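Long-range contacts in ornithine cyclodeaminase (Methanococcus maripaludis S2, PDB 3C2Q), which catalyses the conversion of L-ornithine to L-proline with release of ammonia, using NAD(+) as its cofactor: residues H176-A181 / G229-C234; Y296-C301 / Q319-V324. All blocks are in the same frame, centred on the assembly; numbering follows the deposited sequence.

Following the chain from its N terminus, contact 1 comes first: helix 171-183 packs against the start of helix 230-237, closing a loop of 47 residues that takes in helices 203-214 and 217-222. Contact 2 follows in series, neither overlapping nor enclosing the first; it pairs strands 298-303 and 321-324 after an excursion of 17 residues built mostly round helix 306-314. Both lie in the Rossmann-fold region, their centres about 26 Å apart and their nearest atoms about 16 Å. Contact 1 ties the helix that follows strand 166-170 to the one that leads into strand 241-244, whereas contact 2 joins neighbouring strands of the six-stranded parallel sheet, at the edge formed within this chain by 321-324.

Contact 1 (H176-A181 / G229-C234); sequences HDIESA and GIMYQC
The carboxylate of D177 reaches from the middle of helix 171-183 to the first turn of helix 230-237, where its two oxygens take the backbone N-H groups of I230 and M231. D177 OD1 accepts from I230 N at 2.8 Å on its syn side, somewhat out of the carboxylate plane. D177 OD2 is 2.9 Å from M231 N; this N-H points almost straight at the oxygen (179°) but arrives from above the plane. With CG anti to the backbone N (chi1 171°), D177 extends off its own helix and sets the carboxylate across the other helix's end. A water donates to D177 OD2 at 2.7 Å and accepts from Y232 N, so the carboxylate reaches a third amide of the first turn through it.

An acidic side chain distant in sequence thus binds first-turn amides at a helix N terminus: aspartate suits it because one short side chain offers two acceptors, and its negative charge probably interacts favourably with the helix dipole. The two short helix segments run nearly perpendicular, at 99°. G229 holds the N-cap position; its phi is positive, and a CB there would jam against the preceding carbonyl O and clash with D177 OD1.

Aliphatic groups of I230 and M231 lie beside the carboxylate. M231, a selenomethionine, lays CG 3.2 Å from D177 OD2 before its bent chain turns away, while I178 CD1 packs on M231 CG at 4.1 Å, the two side chains crossing at roughly a right angle. I230 brings CB and CG1 beside D177 OD1 and also packs on helix 152-160, while I178 lies against A207 and I211 of helix 203-214.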
loop_
_atom_site.group_PDB
_atom_site.type_symbol
_atom_site.label_atom_id
_atom_site.label_comp_id
_atom_site.label_asym_id
_atom_site.label_seq_id
_atom_site.Cartn_x
_atom_site.Cartn_y
_atom_site.Cartn_z
ATOM N N HIS B 176 14.592 -19.896 -6.085
ATOM C CA HIS B 176 15.108 -18.692 -6.775
ATOM C C HIS B 176 16.538 -18.340 -6.422
ATOM O O HIS B 176 17.270 -17.853 -7.292
ATOM C CB HIS B 176 14.176 -17.466 -6.651
ATOM C CG HIS B 176 12.856 -17.650 -7.365
ATOM N ND1 HIS B 176 12.761 -17.820 -8.734
ATOM C CD2 HIS B 176 11.587 -17.689 -6.893
ATOM C CE1 HIS B 176 11.489 -17.947 -9.073
ATOM N NE2 HIS B 176 10.759 -17.895 -7.970
ATOM N N ASP B 177 16.925 -18.560 -5.165
ATOM C CA ASP B 177 18.335 -18.448 -4.768
ATOM C C ASP B 177 19.173 -19.375 -5.680
ATOM O O ASP B 177 20.208 -18.983 -6.238
ATOM C CB ASP B 177 18.522 -18.826 -3.297
ATOM C CG ASP B 177 20.010 -18.942 -2.885
ATOM O OD1 ASP B 177 20.775 -17.935 -2.926
ATOM O OD2 ASP B 177 20.405 -20.058 -2.476
ATOM N N ILE B 178 18.686 -20.596 -5.864
ATOM C CA ILE B 178 19.421 -21.582 -6.650
ATOM C C ILE B 178 19.405 -21.249 -8.136
ATOM O O ILE B 178 20.437 -21.377 -8.808
ATOM C CB ILE B 178 18.914 -23.018 -6.318
ATOM C CG1 ILE B 178 19.398 -23.367 -4.906
ATOM C CG2 ILE B 178 19.440 -24.039 -7.406
ATOM C CD1 ILE B 178 18.654 -24.520 -4.209
ATOM N N GLU B 179 18.262 -20.785 -8.649
ATOM C CA GLU B 179 18.189 -20.201 -9.989
ATOM C C GLU B 179 19.259 -19.151 -10.216
ATOM O O GLU B 179 19.889 -19.115 -11.303
ATOM C CB GLU B 179 16.822 -19.552 -10.272
ATOM C CG GLU B 179 16.631 -19.143 -11.707
ATOM C CD GLU B 179 15.474 -18.149 -11.912
ATOM O OE1 GLU B 179 14.558 -18.065 -11.043
ATOM O OE2 GLU B 179 15.467 -17.437 -12.940
ATOM N N SER B 180 19.450 -18.269 -9.230
ATOM C CA SER B 180 20.403 -17.190 -9.443
ATOM C C SER B 180 21.830 -17.745 -9.375
ATOM O O SER B 180 22.696 -17.289 -10.115
ATOM C CB SER B 180 20.180 -15.986 -8.490
ATOM O OG SER B 180 20.412 -16.381 -7.159
ATOM N N ALA B 181 22.062 -18.745 -8.529
ATOM C CA ALA B 181 23.383 -19.387 -8.456
ATOM C C ALA B 181 23.738 -20.097 -9.763
ATOM O O ALA B 181 24.848 -19.929 -10.275
ATOM C CB ALA B 181 23.455 -20.351 -7.269
ATOM N N GLY B 229 25.590 -18.871 -3.156
ATOM C CA GLY B 229 24.234 -18.426 -2.804
ATOM C C GLY B 229 23.899 -18.754 -1.355
ATOM O O GLY B 229 24.733 -19.252 -0.569
ATOM N N ILE B 230 22.661 -18.452 -0.977
ATOM C CA ILE B 230 22.223 -18.595 0.406
ATOM C C ILE B 230 22.205 -20.063 0.851
ATOM O O ILE B 230 22.736 -20.383 1.910
ATOM C CB ILE B 230 20.811 -17.972 0.597
ATOM C CG1 ILE B 230 20.833 -16.460 0.333
ATOM C CG2 ILE B 230 20.289 -18.292 2.015
ATOM C CD1 ILE B 230 19.413 -15.894 -0.151
HETATM N N MSE B 231 21.568 -20.934 0.078
HETATM C CA MSE B 231 21.422 -22.339 0.458
HETATM C C MSE B 231 22.819 -23.005 0.474
HETATM O O MSE B 231 23.135 -23.758 1.396
HETATM C CB MSE B 231 20.498 -23.083 -0.521
HETATM C CG MSE B 231 19.112 -22.429 -0.744
HETATM SE SE MSE B 231 18.320 -21.984 1.019
HETATM C CE MSE B 231 18.027 -23.726 1.611
ATOM N N TYR B 232 23.640 -22.686 -0.523
ATOM C CA TYR B 232 25.062 -23.095 -0.523
ATOM C C TYR B 232 25.790 -22.712 0.772
ATOM O O TYR B 232 26.413 -23.556 1.425
ATOM C CB TYR B 232 25.782 -22.517 -1.737
ATOM C CG TYR B 232 27.292 -22.718 -1.725
ATOM C CD1 TYR B 232 27.869 -23.882 -2.257
ATOM C CD2 TYR B 232 28.141 -21.744 -1.186
ATOM C CE1 TYR B 232 29.273 -24.061 -2.247
ATOM C CE2 TYR B 232 29.551 -21.915 -1.173
ATOM C CZ TYR B 232 30.094 -23.082 -1.711
ATOM O OH TYR B 232 31.467 -23.260 -1.694
ATOM N N GLN B 233 25.703 -21.452 1.172
ATOM C CA GLN B 233 26.340 -21.049 2.399
ATOM C C GLN B 233 25.785 -21.749 3.636
ATOM O O GLN B 233 26.534 -21.952 4.602
ATOM C CB GLN B 233 26.336 -19.542 2.592
ATOM C CG GLN B 233 27.189 -18.805 1.557
ATOM C CD GLN B 233 28.690 -19.061 1.685
ATOM O OE1 GLN B 233 29.180 -19.527 2.723
ATOM N NE2 GLN B 233 29.423 -18.751 0.614
ATOM N N CYS B 234 24.499 -22.088 3.626
ATOM C CA CYS B 234 23.925 -22.844 4.751
ATOM C C CYS B 234 24.568 -24.237 4.827
ATOM O O CYS B 234 24.926 -24.695 5.917
ATOM C CB CYS B 234 22.399 -22.977 4.635
ATOM S SG CYS B 234 21.524 -21.412 4.998
HETATM O O HOH W 1 22.638 -21.484 -3.007
#

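Contact 2 (Y296-C301 / Q319-V324); sequences YIKTVC and QAIGVV
T299, I321 and C301 bury the most surface where strands 298-303 and 321-324 meet. T299 faces the turn that leads into the second strand: its CG2 lies 4.1 Å from A320 CB, and its OG1, set beside its own backbone N (chi1 -56°), donates to I297 O at 2.8 Å. Q319 NE2 adds a weak bond to T299 OG1 at 3.4 Å, its chain bent at chi2, and the two side chains meet at a slant. Threonine thus serves both needs: the methyl packs on A320, and the hydroxyl gives one bond and receives the weak one.

I321 is gripped through its backbone, I321 N giving to T299 O while I321 O accepts from C301 N, both at 2.9 Å. Its branched side chain, well suited to a beta-strand, sets CG1 3.9 Å from K298 CE; the lysine's charged end forms a salt bridge with E122. C301 O continues the ladder by accepting from V323 N at 2.8 Å, and the small thiol side chain packs on V309 and L312 of helix 306-314. V300 and V323 meet on the other face, against helix 112-133. Parallel strands joined through an intervening helix form the beta-alpha-beta crossover of a Rossmann fold, with D303, a probable NAD(+)-binding residue, just beyond C301.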
loop_
_atom_site.group_PDB
_atom_site.type_symbol
_atom_site.label_atom_id
_atom_site.label_comp_id
_atom_site.label_asym_id
_atom_site.label_seq_id
_atom_site.Cartn_x
_atom_site.Cartn_y
_atom_site.Cartn_z
ATOM N N TYR B 296 9.899 -11.934 24.185
ATOM C CA TYR B 296 11.225 -11.457 24.581
ATOM C C TYR B 296 12.296 -11.558 23.481
ATOM O O TYR B 296 13.383 -11.038 23.642
ATOM C CB TYR B 296 11.722 -12.117 25.893
ATOM C CG TYR B 296 11.688 -13.622 25.913
ATOM C CD1 TYR B 296 12.586 -14.383 25.142
ATOM C CD2 TYR B 296 10.767 -14.294 26.717
ATOM C CE1 TYR B 296 12.551 -15.763 25.168
ATOM C CE2 TYR B 296 10.732 -15.686 26.749
ATOM C CZ TYR B 296 11.619 -16.406 25.989
ATOM O OH TYR B 296 11.581 -17.787 26.028
ATOM N N ILE B 297 11.997 -12.225 22.371
ATOM C CA ILE B 297 12.971 -12.325 21.282
ATOM C C ILE B 297 12.854 -11.036 20.455
ATOM O O ILE B 297 11.756 -10.641 20.064
ATOM C CB ILE B 297 12.727 -13.561 20.404
ATOM C CG1 ILE B 297 12.705 -14.838 21.264
ATOM C CG2 ILE B 297 13.781 -13.663 19.247
ATOM C CD1 ILE B 297 12.467 -16.101 20.448
ATOM N N LYS B 298 13.977 -10.368 20.234
ATOM C CA LYS B 298 13.984 -9.165 19.400
ATOM C C LYS B 298 13.452 -9.529 17.976
ATOM O O LYS B 298 13.924 -10.449 17.318
ATOM C CB LYS B 298 15.407 -8.574 19.391
ATOM C CG LYS B 298 15.631 -7.384 18.471
ATOM C CD LYS B 298 15.500 -6.035 19.238
ATOM C CE LYS B 298 14.980 -4.944 18.327
ATOM N NZ LYS B 298 15.874 -3.737 18.392
ATOM N N THR B 299 12.442 -8.807 17.523
ATOM C CA THR B 299 11.731 -9.170 16.303
ATOM C C THR B 299 11.762 -7.954 15.383
ATOM O O THR B 299 11.344 -6.873 15.784
ATOM C CB THR B 299 10.281 -9.485 16.658
ATOM O OG1 THR B 299 10.284 -10.510 17.657
ATOM C CG2 THR B 299 9.506 -9.981 15.448
ATOM N N VAL B 300 12.275 -8.137 14.172
ATOM C CA VAL B 300 12.364 -7.041 13.180
ATOM C C VAL B 300 11.654 -7.508 11.911
ATOM O O VAL B 300 11.948 -8.586 11.382
ATOM C CB VAL B 300 13.838 -6.670 12.845
ATOM C CG1 VAL B 300 13.895 -5.517 11.782
ATOM C CG2 VAL B 300 14.573 -6.234 14.097
ATOM N N CYS B 301 10.679 -6.731 11.461
ATOM C CA CYS B 301 9.921 -7.120 10.277
ATOM C C CYS B 301 10.118 -6.063 9.190
ATOM O O CYS B 301 9.732 -4.891 9.347
ATOM C CB CYS B 301 8.432 -7.268 10.610
ATOM S SG CYS B 301 7.427 -7.782 9.164
ATOM N N GLN B 319 5.488 -6.902 19.717
ATOM C CA GLN B 319 6.888 -6.504 19.962
ATOM C C GLN B 319 7.702 -6.194 18.676
ATOM O O GLN B 319 8.849 -5.740 18.742
ATOM C CB GLN B 319 7.622 -7.557 20.835
ATOM C CG GLN B 319 8.143 -8.849 20.107
ATOM C CD GLN B 319 7.036 -9.926 19.877
ATOM O OE1 GLN B 319 5.837 -9.714 20.147
ATOM N NE2 GLN B 319 7.444 -11.062 19.363
ATOM N N ALA B 320 7.121 -6.463 17.509
ATOM C CA ALA B 320 7.847 -6.313 16.251
ATOM C C ALA B 320 8.263 -4.864 16.031
ATOM O O ALA B 320 7.503 -3.918 16.293
ATOM C CB ALA B 320 7.002 -6.813 15.083
ATOM N N ILE B 321 9.476 -4.694 15.532
ATOM C CA ILE B 321 9.943 -3.373 15.080
ATOM C C ILE B 321 9.740 -3.391 13.566
ATOM O O ILE B 321 10.340 -4.206 12.881
ATOM C CB ILE B 321 11.440 -3.217 15.409
ATOM C CG1 ILE B 321 11.683 -3.389 16.927
ATOM C CG2 ILE B 321 12.011 -1.884 14.855
ATOM C CD1 ILE B 321 10.954 -2.377 17.775
ATOM N N GLY B 322 8.900 -2.523 13.027
ATOM C CA GLY B 322 8.664 -2.609 11.596
ATOM C C GLY B 322 9.626 -1.688 10.880
ATOM O O GLY B 322 9.888 -0.569 11.342
ATOM N N VAL B 323 10.182 -2.159 9.770
ATOM C CA VAL B 323 11.027 -1.319 8.903
ATOM C C VAL B 323 10.350 -1.397 7.515
ATOM O O VAL B 323 10.461 -2.424 6.816
ATOM C CB VAL B 323 12.481 -1.826 8.818
ATOM C CG1 VAL B 323 13.319 -0.886 7.901
ATOM C CG2 VAL B 323 13.141 -1.880 10.240
ATOM N N VAL B 324 9.635 -0.341 7.138
ATOM C CA VAL B 324 8.912 -0.329 5.838
ATOM C C VAL B 324 9.904 0.227 4.790
ATOM O O VAL B 324 10.173 1.439 4.716
ATOM C CB VAL B 324 7.611 0.426 5.903
ATOM C CG1 VAL B 324 6.823 0.380 4.533
ATOM C CG2 VAL B 324 6.703 -0.159 7.066
HETATM O O HOH W 2 11.312 -6.881 19.393
#